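Local coordinates for protein Exo beta-1,2-glucooligosaccharide sophorohydrolase (non-reducing end) (Parabacteroides distasonis ATCC 8503, PDB 5Z06) that hydrolyses linear beta-1,2-glucan and beta-1,2-glucooligosaccharides of four or more glucose units from the non-reducing end, releasing the disaccharide sophorose, at residues A[97-100]-A[101-104]; A[118-121]-A[122-126]; A[137-141]-A[142-146]; A[145-149]-A[150-154]; A[178-181]-A[182-186]. All blocks are in the same frame, centred on the assembly; numbering follows the deposited sequence.

Contact 1 (A[97-100]-A[101-104]); sequences MNAA and ALPN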
loop_
_atom_site.group_PDB
_atom_site.type_symbol
_atom_site.label_atom_id
_atom_site.label_comp_id
_atom_site.label_asym_id
_atom_site.label_seq_id
_atom_site.Cartn_x
_atom_site.Cartn_y
_atom_site.Cartn_z
ATOM N N MET A 97 -16.218 -35.183 17.646
ATOM C CA MET A 97 -15.138 -35.328 18.601
ATOM C C MET A 97 -15.637 -35.009 19.975
ATOM O O MET A 97 -16.605 -34.280 20.147
ATOM C CB MET A 97 -13.982 -34.375 18.275
ATOM C CG MET A 97 -14.370 -32.898 18.244
ATOM S SD MET A 97 -13.044 -31.786 17.767
ATOM C CE MET A 97 -11.879 -32.018 19.100
ATOM N N ASN A 98 -14.938 -35.548 20.951
ATOM C CA ASN A 98 -15.100 -35.121 22.315
ATOM C C ASN A 98 -14.796 -33.613 22.374
ATOM O O ASN A 98 -13.668 -33.190 22.111
ATOM C CB ASN A 98 -14.159 -35.942 23.203
ATOM C CG ASN A 98 -14.023 -35.386 24.600
ATOM O OD1 ASN A 98 -14.890 -34.652 25.088
ATOM N ND2 ASN A 98 -12.912 -35.735 25.265
ATOM N N ALA A 99 -15.817 -32.823 22.713
ATOM C CA ALA A 99 -15.684 -31.373 22.926
ATOM C C ALA A 99 -14.494 -30.960 23.818
ATOM O O ALA A 99 -13.878 -29.933 23.587
ATOM C CB ALA A 99 -16.985 -30.806 23.489
ATOM N N ALA A 100 -14.162 -31.759 24.825
ATOM C CA ALA A 100 -13.004 -31.470 25.690
ATOM C C ALA A 100 -11.634 -31.531 24.986
ATOM O O ALA A 100 -10.654 -31.016 25.511
ATOM C CB ALA A 100 -13.001 -32.417 26.887
ATOM N N ALA A 101 -11.562 -32.210 23.841
ATOM C CA ALA A 101 -10.321 -32.330 23.063
ATOM C C ALA A 101 -10.064 -31.076 22.215
ATOM O O ALA A 101 -8.935 -30.861 21.757
ATOM C CB ALA A 101 -10.373 -33.557 22.169
ATOM N N LEU A 102 -11.113 -30.268 22.027
ATOM C CA LEU A 102 -11.007 -28.937 21.430
ATOM C C LEU A 102 -9.985 -28.097 22.165
ATOM O O LEU A 102 -9.698 -28.366 23.341
ATOM C CB LEU A 102 -12.332 -28.187 21.455
ATOM C CG LEU A 102 -13.468 -28.696 20.586
ATOM C CD1 LEU A 102 -14.731 -27.963 20.998
ATOM C CD2 LEU A 102 -13.153 -28.466 19.115
ATOM N N PRO A 103 -9.438 -27.072 21.478
ATOM C CA PRO A 103 -8.344 -26.336 22.090
ATOM C C PRO A 103 -8.756 -25.447 23.262
ATOM O O PRO A 103 -9.915 -25.078 23.403
ATOM C CB PRO A 103 -7.801 -25.492 20.931
ATOM C CG PRO A 103 -8.333 -26.127 19.694
ATOM C CD PRO A 103 -9.660 -26.643 20.085
ATOM N N ASN A 104 -7.795 -25.162 24.119
ATOM C CA ASN A 104 -7.900 -24.034 25.010
ATOM C C ASN A 104 -7.451 -22.799 24.235
ATOM O O ASN A 104 -6.631 -22.877 23.318
ATOM C CB ASN A 104 -7.040 -24.214 26.262
ATOM C CG ASN A 104 -7.503 -25.378 27.138
ATOM O OD1 ASN A 104 -8.650 -25.828 27.061
ATOM N ND2 ASN A 104 -6.598 -25.874 27.964
HETATM O O HOH W 1 -12.361 -27.139 24.876
#

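Contact 2 (A[118-121]-A[122-126]); sequences LNLR and NYLKD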
loop_
_atom_site.group_PDB
_atom_site.type_symbol
_atom_site.label_atom_id
_atom_site.label_comp_id
_atom_site.label_asym_id
_atom_site.label_seq_id
_atom_site.Cartn_x
_atom_site.Cartn_y
_atom_site.Cartn_z
ATOM N N LEU A 118 -9.229 -20.373 28.158
ATOM C CA LEU A 118 -10.575 -20.844 28.306
ATOM C C LEU A 118 -10.712 -22.076 27.444
ATOM O O LEU A 118 -10.061 -22.172 26.415
ATOM C CB LEU A 118 -11.544 -19.778 27.827
ATOM C CG LEU A 118 -11.454 -18.441 28.558
ATOM C CD1 LEU A 118 -12.272 -17.413 27.798
ATOM C CD2 LEU A 118 -11.932 -18.594 30.003
ATOM N N ASN A 119 -11.562 -23.008 27.872
ATOM C CA ASN A 119 -11.871 -24.191 27.101
ATOM C C ASN A 119 -12.817 -23.734 26.019
ATOM O O ASN A 119 -13.837 -23.109 26.297
ATOM C CB ASN A 119 -12.560 -25.274 27.949
ATOM C CG ASN A 119 -11.780 -25.643 29.198
ATOM O OD1 ASN A 119 -12.310 -25.592 30.308
ATOM N ND2 ASN A 119 -10.527 -26.003 29.028
ATOM N N LEU A 120 -12.488 -24.062 24.779
ATOM C CA LEU A 120 -13.286 -23.623 23.652
ATOM C C LEU A 120 -14.660 -24.286 23.604
ATOM O O LEU A 120 -15.598 -23.719 23.026
ATOM C CB LEU A 120 -12.515 -23.839 22.339
ATOM C CG LEU A 120 -13.109 -23.290 21.035
ATOM C CD1 LEU A 120 -13.463 -21.816 21.145
ATOM C CD2 LEU A 120 -12.137 -23.511 19.885
ATOM N N ARG A 121 -14.771 -25.471 24.221
ATOM C CA ARG A 121 -16.038 -26.215 24.360
ATOM C C ARG A 121 -17.156 -25.407 25.025
ATOM O O ARG A 121 -18.336 -25.564 24.687
ATOM C CB ARG A 121 -15.819 -27.506 25.170
ATOM C CG ARG A 121 -15.620 -27.311 26.680
ATOM C CD ARG A 121 -15.478 -28.622 27.433
ATOM N NE ARG A 121 -16.614 -29.500 27.158
ATOM C CZ ARG A 121 -16.773 -30.721 27.662
ATOM N NH1 ARG A 121 -15.888 -31.238 28.512
ATOM N NH2 ARG A 121 -17.847 -31.424 27.320
ATOM N N ASN A 122 -16.768 -24.542 25.961
ATOM C CA ASN A 122 -17.711 -23.701 26.698
ATOM C C ASN A 122 -18.432 -22.653 25.878
ATOM O O ASN A 122 -19.378 -22.058 26.381
ATOM C CB ASN A 122 -16.990 -23.002 27.844
ATOM C CG ASN A 122 -16.440 -23.977 28.834
ATOM O OD1 ASN A 122 -16.938 -25.077 28.951
ATOM N ND2 ASN A 122 -15.402 -23.594 29.528
ATOM N N TYR A 123 -17.974 -22.407 24.647
ATOM C CA TYR A 123 -18.579 -21.420 23.748
ATOM C C TYR A 123 -19.073 -22.019 22.452
ATOM O O TYR A 123 -19.382 -21.292 21.502
ATOM C CB TYR A 123 -17.560 -20.339 23.444
ATOM C CG TYR A 123 -16.989 -19.779 24.691
ATOM C CD1 TYR A 123 -17.687 -18.829 25.414
ATOM C CD2 TYR A 123 -15.797 -20.252 25.201
ATOM C CE1 TYR A 123 -17.183 -18.323 26.597
ATOM C CE2 TYR A 123 -15.277 -19.753 26.383
ATOM C CZ TYR A 123 -15.980 -18.791 27.073
ATOM O OH TYR A 123 -15.470 -18.289 28.231
ATOM N N LEU A 124 -19.177 -23.340 22.435
ATOM C CA LEU A 124 -19.594 -24.091 21.278
ATOM C C LEU A 124 -20.854 -24.812 21.735
ATOM O O LEU A 124 -20.796 -25.810 22.438
ATOM C CB LEU A 124 -18.468 -25.064 20.894
ATOM C CG LEU A 124 -18.003 -25.259 19.445
ATOM C CD1 LEU A 124 -18.662 -24.350 18.428
ATOM C CD2 LEU A 124 -16.491 -25.110 19.384
ATOM N N LYS A 125 -22.001 -24.256 21.376
ATOM C CA LYS A 125 -23.286 -24.884 21.690
ATOM C C LYS A 125 -23.304 -26.245 21.001
ATOM O O LYS A 125 -23.521 -27.275 21.622
ATOM C CB LYS A 125 -24.460 -24.026 21.178
ATOM C CG LYS A 125 -25.632 -23.906 22.145
ATOM C CD LYS A 125 -26.967 -24.050 21.417
ATOM C CE LYS A 125 -28.159 -23.839 22.346
ATOM N NZ LYS A 125 -28.656 -22.427 22.305
ATOM N N ASP A 126 -23.004 -26.210 19.713
ATOM C CA ASP A 126 -23.174 -27.308 18.800
ATOM C C ASP A 126 -21.784 -27.730 18.282
ATOM O O ASP A 126 -21.107 -26.944 17.621
ATOM C CB ASP A 126 -24.073 -26.788 17.671
ATOM C CG ASP A 126 -24.437 -27.837 16.667
ATOM O OD1 ASP A 126 -23.895 -28.958 16.724
ATOM O OD2 ASP A 126 -25.282 -27.519 15.802
#

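Contact 3 (A[137-141]-A[142-146]); sequences IPLED and FGLNA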
loop_
_atom_site.group_PDB
_atom_site.type_symbol
_atom_site.label_atom_id
_atom_site.label_comp_id
_atom_site.label_asym_id
_atom_site.label_seq_id
_atom_site.Cartn_x
_atom_site.Cartn_y
_atom_site.Cartn_z
ATOM N N ILE A 137 -16.680 -15.345 22.527
ATOM C CA ILE A 137 -16.095 -15.446 23.837
ATOM C C ILE A 137 -16.093 -14.020 24.328
ATOM O O ILE A 137 -15.417 -13.178 23.731
ATOM C CB ILE A 137 -14.666 -16.002 23.795
ATOM C CG1 ILE A 137 -14.656 -17.368 23.116
ATOM C CG2 ILE A 137 -14.094 -16.086 25.208
ATOM C CD1 ILE A 137 -13.297 -17.825 22.650
ATOM N N PRO A 138 -16.872 -13.735 25.393
ATOM C CA PRO A 138 -16.744 -12.438 25.997
ATOM C C PRO A 138 -15.299 -12.198 26.390
ATOM O O PRO A 138 -14.663 -13.074 26.991
ATOM C CB PRO A 138 -17.650 -12.541 27.245
ATOM C CG PRO A 138 -18.725 -13.478 26.836
ATOM C CD PRO A 138 -18.003 -14.497 25.980
ATOM N N LEU A 139 -14.789 -11.019 26.058
ATOM C CA LEU A 139 -13.436 -10.651 26.416
ATOM C C LEU A 139 -13.261 -10.639 27.925
ATOM O O LEU A 139 -12.202 -10.978 28.445
ATOM C CB LEU A 139 -13.072 -9.299 25.785
ATOM C CG LEU A 139 -12.943 -9.359 24.253
ATOM C CD1 LEU A 139 -12.610 -7.983 23.704
ATOM C CD2 LEU A 139 -11.878 -10.347 23.790
ATOM N N GLU A 140 -14.311 -10.214 28.609
ATOM C CA GLU A 140 -14.521 -10.435 30.055
ATOM C C GLU A 140 -13.973 -11.792 30.561
ATOM O O GLU A 140 -13.181 -11.828 31.512
ATOM C CB GLU A 140 -16.027 -10.353 30.300
ATOM C CG GLU A 140 -16.466 -9.917 31.674
ATOM C CD GLU A 140 -17.979 -9.912 31.788
ATOM O OE1 GLU A 140 -18.660 -10.071 30.748
ATOM O OE2 GLU A 140 -18.481 -9.756 32.913
ATOM N N ASP A 141 -14.344 -12.886 29.883
ATOM C CA ASP A 141 -13.924 -14.258 30.275
ATOM C C ASP A 141 -12.400 -14.467 30.224
ATOM O O ASP A 141 -11.863 -15.273 30.999
ATOM C CB ASP A 141 -14.627 -15.324 29.431
ATOM C CG ASP A 141 -16.166 -15.290 29.561
ATOM O OD1 ASP A 141 -16.709 -14.374 30.218
ATOM O OD2 ASP A 141 -16.851 -16.181 29.002
ATOM N N PHE A 142 -11.697 -13.729 29.342
ATOM C CA PHE A 142 -10.215 -13.697 29.347
ATOM C C PHE A 142 -9.643 -12.839 30.466
ATOM O O PHE A 142 -8.420 -12.813 30.671
ATOM C CB PHE A 142 -9.641 -13.218 28.001
ATOM C CG PHE A 142 -9.946 -14.140 26.845
ATOM C CD1 PHE A 142 -9.328 -15.381 26.744
ATOM C CD2 PHE A 142 -10.839 -13.759 25.852
ATOM C CE1 PHE A 142 -9.608 -16.226 25.676
ATOM C CE2 PHE A 142 -11.125 -14.603 24.783
ATOM C CZ PHE A 142 -10.503 -15.840 24.692
ATOM N N GLY A 143 -10.514 -12.144 31.195
ATOM C CA GLY A 143 -10.093 -11.270 32.275
ATOM C C GLY A 143 -9.565 -9.981 31.691
ATOM O O GLY A 143 -8.683 -9.362 32.273
ATOM N N LEU A 144 -10.106 -9.595 30.531
ATOM C CA LEU A 144 -9.752 -8.341 29.878
ATOM C C LEU A 144 -10.686 -7.245 30.351
ATOM O O LEU A 144 -11.920 -7.351 30.225
ATOM C CB LEU A 144 -9.844 -8.447 28.348
ATOM C CG LEU A 144 -8.765 -9.306 27.674
ATOM C CD1 LEU A 144 -9.200 -9.709 26.282
ATOM C CD2 LEU A 144 -7.444 -8.568 27.645
ATOM N N ASN A 145 -10.070 -6.176 30.849
ATOM C CA ASN A 145 -10.768 -4.947 31.199
ATOM C C ASN A 145 -11.193 -4.275 29.880
ATOM O O ASN A 145 -10.949 -4.826 28.796
ATOM C CB ASN A 145 -9.853 -4.032 32.046
ATOM C CG ASN A 145 -9.247 -4.748 33.263
ATOM O OD1 ASN A 145 -9.867 -5.628 33.859
ATOM N ND2 ASN A 145 -8.022 -4.378 33.621
ATOM N N ALA A 146 -11.827 -3.105 29.971
ATOM C CA ALA A 146 -12.284 -2.344 28.792
ATOM C C ALA A 146 -11.209 -2.236 27.685
ATOM O O ALA A 146 -10.072 -1.819 27.931
ATOM C CB ALA A 146 -12.745 -0.953 29.205
#

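Contact 4 (A[145-149]-A[150-154]); sequences NAVND and TNIKK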
loop_
_atom_site.group_PDB
_atom_site.type_symbol
_atom_site.label_atom_id
_atom_site.label_comp_id
_atom_site.label_asym_id
_atom_site.label_seq_id
_atom_site.Cartn_x
_atom_site.Cartn_y
_atom_site.Cartn_z
ATOM N N ASN A 145 -10.070 -6.176 30.849
ATOM C CA ASN A 145 -10.768 -4.947 31.199
ATOM C C ASN A 145 -11.193 -4.275 29.880
ATOM O O ASN A 145 -10.949 -4.826 28.796
ATOM C CB ASN A 145 -9.853 -4.032 32.046
ATOM C CG ASN A 145 -9.247 -4.748 33.263
ATOM O OD1 ASN A 145 -9.867 -5.628 33.859
ATOM N ND2 ASN A 145 -8.022 -4.378 33.621
ATOM N N ALA A 146 -11.827 -3.105 29.971
ATOM C CA ALA A 146 -12.284 -2.344 28.792
ATOM C C ALA A 146 -11.209 -2.236 27.685
ATOM O O ALA A 146 -10.072 -1.819 27.931
ATOM C CB ALA A 146 -12.745 -0.953 29.205
ATOM N N VAL A 147 -11.577 -2.646 26.477
ATOM C CA VAL A 147 -10.672 -2.615 25.331
ATOM C C VAL A 147 -11.095 -1.442 24.463
ATOM O O VAL A 147 -12.267 -1.282 24.173
ATOM C CB VAL A 147 -10.718 -3.940 24.537
ATOM C CG1 VAL A 147 -9.869 -3.860 23.273
ATOM C CG2 VAL A 147 -10.222 -5.079 25.410
ATOM N N ASN A 148 -10.132 -0.627 24.056
ATOM C CA ASN A 148 -10.408 0.511 23.182
ATOM C C ASN A 148 -9.147 0.832 22.389
ATOM O O ASN A 148 -8.134 0.139 22.537
ATOM C CB ASN A 148 -10.842 1.708 24.025
ATOM C CG ASN A 148 -9.899 1.967 25.170
ATOM O OD1 ASN A 148 -8.713 2.244 24.982
ATOM N ND2 ASN A 148 -10.415 1.851 26.368
ATOM N N ASP A 149 -9.199 1.900 21.588
ATOM C CA ASP A 149 -8.093 2.276 20.685
ATOM C C ASP A 149 -6.740 2.443 21.364
ATOM O O ASP A 149 -5.711 2.103 20.777
ATOM C CB ASP A 149 -8.452 3.542 19.905
ATOM C CG ASP A 149 -9.561 3.312 18.923
ATOM O OD1 ASP A 149 -9.893 2.144 18.681
ATOM O OD2 ASP A 149 -10.112 4.286 18.385
ATOM N N THR A 150 -6.752 2.892 22.615
ATOM C CA THR A 150 -5.518 3.101 23.370
ATOM C C THR A 150 -4.825 1.800 23.781
ATOM O O THR A 150 -3.642 1.816 24.060
ATOM C CB THR A 150 -5.772 3.903 24.668
ATOM O OG1 THR A 150 -6.493 3.090 25.606
ATOM C CG2 THR A 150 -6.544 5.214 24.393
ATOM N N ASN A 151 -5.557 0.687 23.858
ATOM C CA ASN A 151 -4.962 -0.591 24.314
ATOM C C ASN A 151 -5.215 -1.833 23.439
ATOM O O ASN A 151 -4.624 -2.878 23.704
ATOM C CB ASN A 151 -5.383 -0.884 25.774
ATOM C CG ASN A 151 -6.880 -1.034 25.937
ATOM O OD1 ASN A 151 -7.589 -1.397 25.003
ATOM N ND2 ASN A 151 -7.373 -0.752 27.133
ATOM N N ILE A 152 -6.080 -1.724 22.428
ATOM C CA ILE A 152 -6.495 -2.883 21.623
ATOM C C ILE A 152 -5.319 -3.569 20.909
ATOM O O ILE A 152 -5.277 -4.795 20.802
ATOM C CB ILE A 152 -7.613 -2.499 20.619
ATOM C CG1 ILE A 152 -8.270 -3.746 20.040
ATOM C CG2 ILE A 152 -7.083 -1.561 19.529
ATOM C CD1 ILE A 152 -9.560 -3.454 19.300
ATOM N N LYS A 153 -4.345 -2.780 20.483
ATOM C CA LYS A 153 -3.158 -3.300 19.824
ATOM C C LYS A 153 -2.241 -4.109 20.711
ATOM O O LYS A 153 -1.335 -4.770 20.199
ATOM C CB LYS A 153 -2.364 -2.164 19.186
ATOM C CG LYS A 153 -3.137 -1.574 18.040
ATOM C CD LYS A 153 -2.290 -0.653 17.207
ATOM C CE LYS A 153 -3.167 -0.075 16.121
ATOM N NZ LYS A 153 -2.358 0.884 15.361
ATOM N N LYS A 154 -2.461 -4.062 22.023
ATOM C CA LYS A 154 -1.804 -5.013 22.927
ATOM C C LYS A 154 -2.383 -6.441 22.843
ATOM O O LYS A 154 -1.798 -7.378 23.390
ATOM C CB LYS A 154 -1.808 -4.465 24.356
ATOM C CG LYS A 154 -0.813 -3.318 24.498
ATOM C CD LYS A 154 -0.956 -2.553 25.795
ATOM C CE LYS A 154 0.282 -1.681 26.004
ATOM N NZ LYS A 154 0.038 -0.600 26.993
HETATM O O HOH W 2 -3.979 0.020 20.926
#

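Contact 5 (A[178-181]-A[182-186]); sequences ELLP and ASLPS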
loop_
_atom_site.group_PDB
_atom_site.type_symbol
_atom_site.label_atom_id
_atom_site.label_comp_id
_atom_site.label_asym_id
_atom_site.label_seq_id
_atom_site.Cartn_x
_atom_site.Cartn_y
_atom_site.Cartn_z
ATOM N N GLU A 178 -12.015 -12.438 15.119
ATOM C CA GLU A 178 -12.098 -11.000 15.232
ATOM C C GLU A 178 -12.712 -10.573 16.555
ATOM O O GLU A 178 -13.468 -11.336 17.196
ATOM C CB GLU A 178 -12.937 -10.431 14.081
ATOM C CG GLU A 178 -14.356 -10.955 14.019
ATOM C CD GLU A 178 -15.093 -10.522 12.770
ATOM O OE1 GLU A 178 -14.634 -9.599 12.053
ATOM O OE2 GLU A 178 -16.153 -11.110 12.509
ATOM N N LEU A 179 -12.381 -9.345 16.937
ATOM C CA LEU A 179 -13.014 -8.692 18.053
ATOM C C LEU A 179 -14.204 -7.920 17.521
ATOM O O LEU A 179 -14.087 -7.228 16.508
ATOM C CB LEU A 179 -12.036 -7.771 18.758
ATOM C CG LEU A 179 -10.759 -8.406 19.279
ATOM C CD1 LEU A 179 -9.991 -7.401 20.104
ATOM C CD2 LEU A 179 -11.048 -9.654 20.086
ATOM N N LEU A 180 -15.344 -8.066 18.192
ATOM C CA LEU A 180 -16.593 -7.407 17.818
ATOM C C LEU A 180 -17.173 -6.716 19.039
ATOM O O LEU A 180 -16.866 -7.102 20.166
ATOM C CB LEU A 180 -17.614 -8.412 17.312
ATOM C CG LEU A 180 -17.337 -9.074 15.968
ATOM C CD1 LEU A 180 -18.358 -10.168 15.682
ATOM C CD2 LEU A 180 -17.369 -8.054 14.841
ATOM N N PRO A 181 -18.015 -5.693 18.818
ATOM C CA PRO A 181 -18.615 -5.029 19.961
ATOM C C PRO A 181 -19.746 -5.882 20.534
ATOM O O PRO A 181 -20.268 -6.747 19.840
ATOM C CB PRO A 181 -19.125 -3.711 19.374
ATOM C CG PRO A 181 -19.353 -4.000 17.943
ATOM C CD PRO A 181 -18.375 -5.048 17.544
ATOM N N ALA A 182 -20.090 -5.650 21.800
ATOM C CA ALA A 182 -21.200 -6.357 22.451
ATOM C C ALA A 182 -22.489 -6.136 21.677
ATOM O O ALA A 182 -23.208 -7.075 21.362
ATOM C CB ALA A 182 -21.362 -5.869 23.875
ATOM N N SER A 183 -22.761 -4.878 21.359
ATOM C CA SER A 183 -23.873 -4.527 20.473
ATOM C C SER A 183 -23.371 -4.549 19.033
ATOM O O SER A 183 -22.609 -3.672 18.630
ATOM C CB SER A 183 -24.413 -3.130 20.817
ATOM O OG SER A 183 -25.530 -2.808 20.010
ATOM N N LEU A 184 -23.796 -5.546 18.265
ATOM C CA LEU A 184 -23.441 -5.606 16.862
ATOM C C LEU A 184 -24.076 -4.426 16.147
ATOM O O LEU A 184 -25.256 -4.159 16.357
ATOM C CB LEU A 184 -23.929 -6.901 16.224
ATOM C CG LEU A 184 -23.318 -8.182 16.791
ATOM C CD1 LEU A 184 -23.913 -9.390 16.082
ATOM C CD2 LEU A 184 -21.798 -8.173 16.707
ATOM N N PRO A 185 -23.298 -3.706 15.311
ATOM C CA PRO A 185 -23.911 -2.683 14.453
ATOM C C PRO A 185 -25.076 -3.286 13.677
ATOM O O PRO A 185 -24.968 -4.413 13.200
ATOM C CB PRO A 185 -22.786 -2.286 13.489
ATOM C CG PRO A 185 -21.530 -2.687 14.163
ATOM C CD PRO A 185 -21.846 -3.822 15.096
ATOM N N SER A 186 -26.191 -2.576 13.598
ATOM C CA SER A 186 -27.296 -3.033 12.774
ATOM C C SER A 186 -27.568 -2.005 11.690
ATOM O O SER A 186 -26.974 -0.917 11.655
ATOM C CB SER A 186 -28.539 -3.324 13.622
ATOM O OG SER A 186 -28.875 -2.194 14.390
#

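Contact 1 (A[97-100]-A[101-104])
Met-97 lays its thioether against Ala-101 and Leu-102, and this is where the packing is tight. Its CG sits between the backbone N and the carbonyl carbon (chi1 58°), and a bend at chi3 folds the methyl back, so that CE comes within 3.5 Å of Leu-102 N and 3.7 Å of Ala-101 CB. The sulfur takes one leucine branch: SD lies 3.6 Å from Leu-102 CD2, with the two side chains crossing at about a right angle. Leu-102 also leans on the turn itself, its CB 3.2 Å from Ala-99 O. Tyr-58 and Tyr-170 from neighbouring strands touch the methionine, and Leu-124 touches the leucine.

The other side is looser. Ala-99 CB and Leu-102 CD1 stand 4.4 Å apart, a water bridges Ala-99 O and Leu-102 O through weak bonds, and Asn-98 faces solvent. The asparagine is nevertheless held: its OD1 accepts from Ala-100 N at 3.0 Å, with the donor well above the amide carbonyl plane. Behind it, Ala-101 N donates to Asn-98 O at 2.9 Å, and Leu-102 N donates to Ala-99 O. Taken together this is an Asx turn leading into a short 3-10 segment, in the loop that carries the chain from strand 86-93 of one antiparallel sheet to strand 104-109 of another.

Contact 2 (A[118-121]-A[122-126])
Leu-118 and Tyr-123 meet at the phenol end of the ring: CD1 of Leu-118 lies 3.3 Å from Tyr-123 OH, and CB of the leucine approaches the ring edge at CE2 (4.0 Å). The tyrosine gets there by setting CG beside its own backbone N and opposite the carbonyl carbon (chi1 -52°), which sends the ring back along the chain toward strand 118-119. One ring face carries Asn-122 CB, offset toward the rim. The hydroxyl is hydrogen-bonded to Asp-141 OD2, in the turn after the next strand. A phenylalanine in its place would probably leave that carboxylate without its hydroxyl partner and thin out the contact with Leu-118 CD1.

Arg-121 takes the less common first torsion, CG between N and the carbonyl carbon (chi1 74°), which presses CG to 3.4 Å from Asn-122 OD1; the chain then bends at chi3 and runs out over Ala-100. Asn-122 ND2 stands beside Asn-119 CB at 3.7 Å, the two amide planes strongly inclined to each other, while Asn-119 ND2 is hydrogen-bonded to Asn-104 OD1. Leu-124 CD2 rests 4.2 Å from Leu-120 CG.

Underneath run three backbone bonds, Asn-122 N to Asn-119 O, Tyr-123 N to Leu-120 O (3.2 Å) and Leu-124 N to Arg-121 O, the successive i to i+3 bonds of a short 3-10 helix following an edge strand.

Contact 3 (A[137-141]-A[142-146])
Gly-143 N donates to Glu-140 O at 2.7 Å, and one step outside it Leu-144 N donates to Leu-139 O at 3.3 Å, a fairly straight bond of 158° at the hydrogen. Leu-139 O takes a second, weak bond from Phe-142 N, so this carbonyl is approached from two backbone donors. Within 137-141, Asp-141 N turns back to Pro-138 O.

The pair of bonds, 5→2 set within 6→1, with Gly-143 at positive phi (78°), is a Schellman motif, and here it closes the turn that follows strand 132-138. The leucine contact that often accompanies the motif is present too: Leu-139 CD2 meets Leu-144 CD1 at 3.7 Å, the side chains crossing aslant.

Further out lies the ring of Phe-142. Its CG is turned opposite the carbonyl carbon (chi1 -64°), which swings the ring back over the end of the strand, where CE2 is 3.3 Å and CZ 3.6 Å from Ile-137 CG2, a tight approach with the two side chains at about a right angle. Leu-139 CD2 adds a looser touch at Phe-142 CD2 (4.1 Å), while Leu-139 O lies at the ring edge. Leu-87 of strand 86-93 and Ile-107 of strand 104-109, which belong to different sheets, both touch the phenylalanine. An alanine here would probably open a gap beside Ile-137 CG2 and lose the contact with Leu-87 and Ile-107.

Contact 4 (A[145-149]-A[150-154])
This is a local, mostly polar contact in the loop between strands 132-138 and 155-161, where the asparagines Asn-148 and Asn-151 fold the chain back on itself. Asn-151 does most of the work. Its amide reads the backbone of 146-148 much as a neighbouring strand would: ND2 donates to Ala-146 O at 3.0 Å, in the carbonyl plane, and OD1 accepts from Asn-148 N at 2.8 Å along a nearly straight line (170°). CG lies between the backbone N and the carbonyl carbon (chi1 61°), which brings the amide back under the preceding residues, and with both ends bonded its rotation is fixed.

Asn-148 answers with its own carbonyl. Asn-148 O takes Asn-151 N at 2.9 Å from above its plane and Ile-152 N at 2.8 Å nearly along the C=O direction, so two donors grip one oxygen. Its side-chain OD1 accepts weakly from Thr-150 N; Thr-150 OG1 also approaches this OD1, but at a distance too short to trust in detail. A water joins Asp-149 O to Lys-153 N, standing where a direct bond of the next helical turn would run.

The apolar face is small: Val-147 CG1 packs on Ile-152 CG1 at 3.6 Å, the side chains about perpendicular, with Pro-84 and Phe-81 beyond. Asp-149 OD1 ties the loop to Phe-81 N, and Lys-153 forms a salt bridge with Asp-79. Residues 148-151 have the angles of a type I beta turn, extended by the bond to Ile-152 into an alpha turn that leads toward strand 155-161.

Contact 5 (A[178-181]-A[182-186])
Pro-181 and Pro-185 carry the apolar part of this contact: CG of the first ring comes 3.8 Å from CD of the second, and the two side chains cross at about a right angle. A second, lighter touch joins the leucines, Leu-180 CD1 to Leu-184 CD2 at 4.1 Å. In Leu-184 the CG atom lies opposite the carbonyl carbon (chi1 -63°), and from there CD2 swings back toward the strand end, where it also rests 3.8 Å from Pro-181 O. The crossing of the leucines is slanted.

Carbonyl oxygens against carbon make up the second kind. Ser-183 O lies against Pro-181, 3.3 Å from CG and 3.6 Å from CB, and reaches CG from the same side as Pro-185 CD. With a proline at 181 and another at 185, both positions lack an N-H, and 178-181 and 182-186 meet without backbone bonding to each other.

In the fold this is the exit of strand 169-180, the strand that also carries Asp-175 of the calcium site; the side chain of Leu-180 is about 13 Å from the ion. Past Pro-181 the chain bends and runs as an extended linker toward strand 194-200.

Polar bonds hold the strand side from elsewhere: Leu-180 O accepts from Thr-86 OG1, and the Leu-180 backbone pairs with Ser-85 and Thr-86. On the linker side Pro-185 rests on Arg-82 and Asp-216, while Ala-182 and Ser-183, at the bend, are exposed in the monomer and touch a crystal neighbour.

Overall arrangement
Contacts 1 to 4 follow one another through the loops that connect two antiparallel sheets, and contact 5 lies where the chain leaves strand 169-180 of one of these sheets. Contacts 1 and 2 adjoin, through Asn-104 OD1 with Asn-119 ND2 and Pro-103 O with Leu-120 N; contact 2 meets contact 3 through Leu-118 on Ile-137 and Phe-142. Contacts 3 and 4 share Asn-145 and Ala-146, and Leu-179 of contact 5 packs on Leu-139 and Ile-152. Each of contacts 1 to 4 mixes buried and exposed residues: 1, 2 and 3 pair backbone turns with apolar packing, whereas 4 leans on asparagine amides. Contact 5 is a surface contact of prolines and leucines.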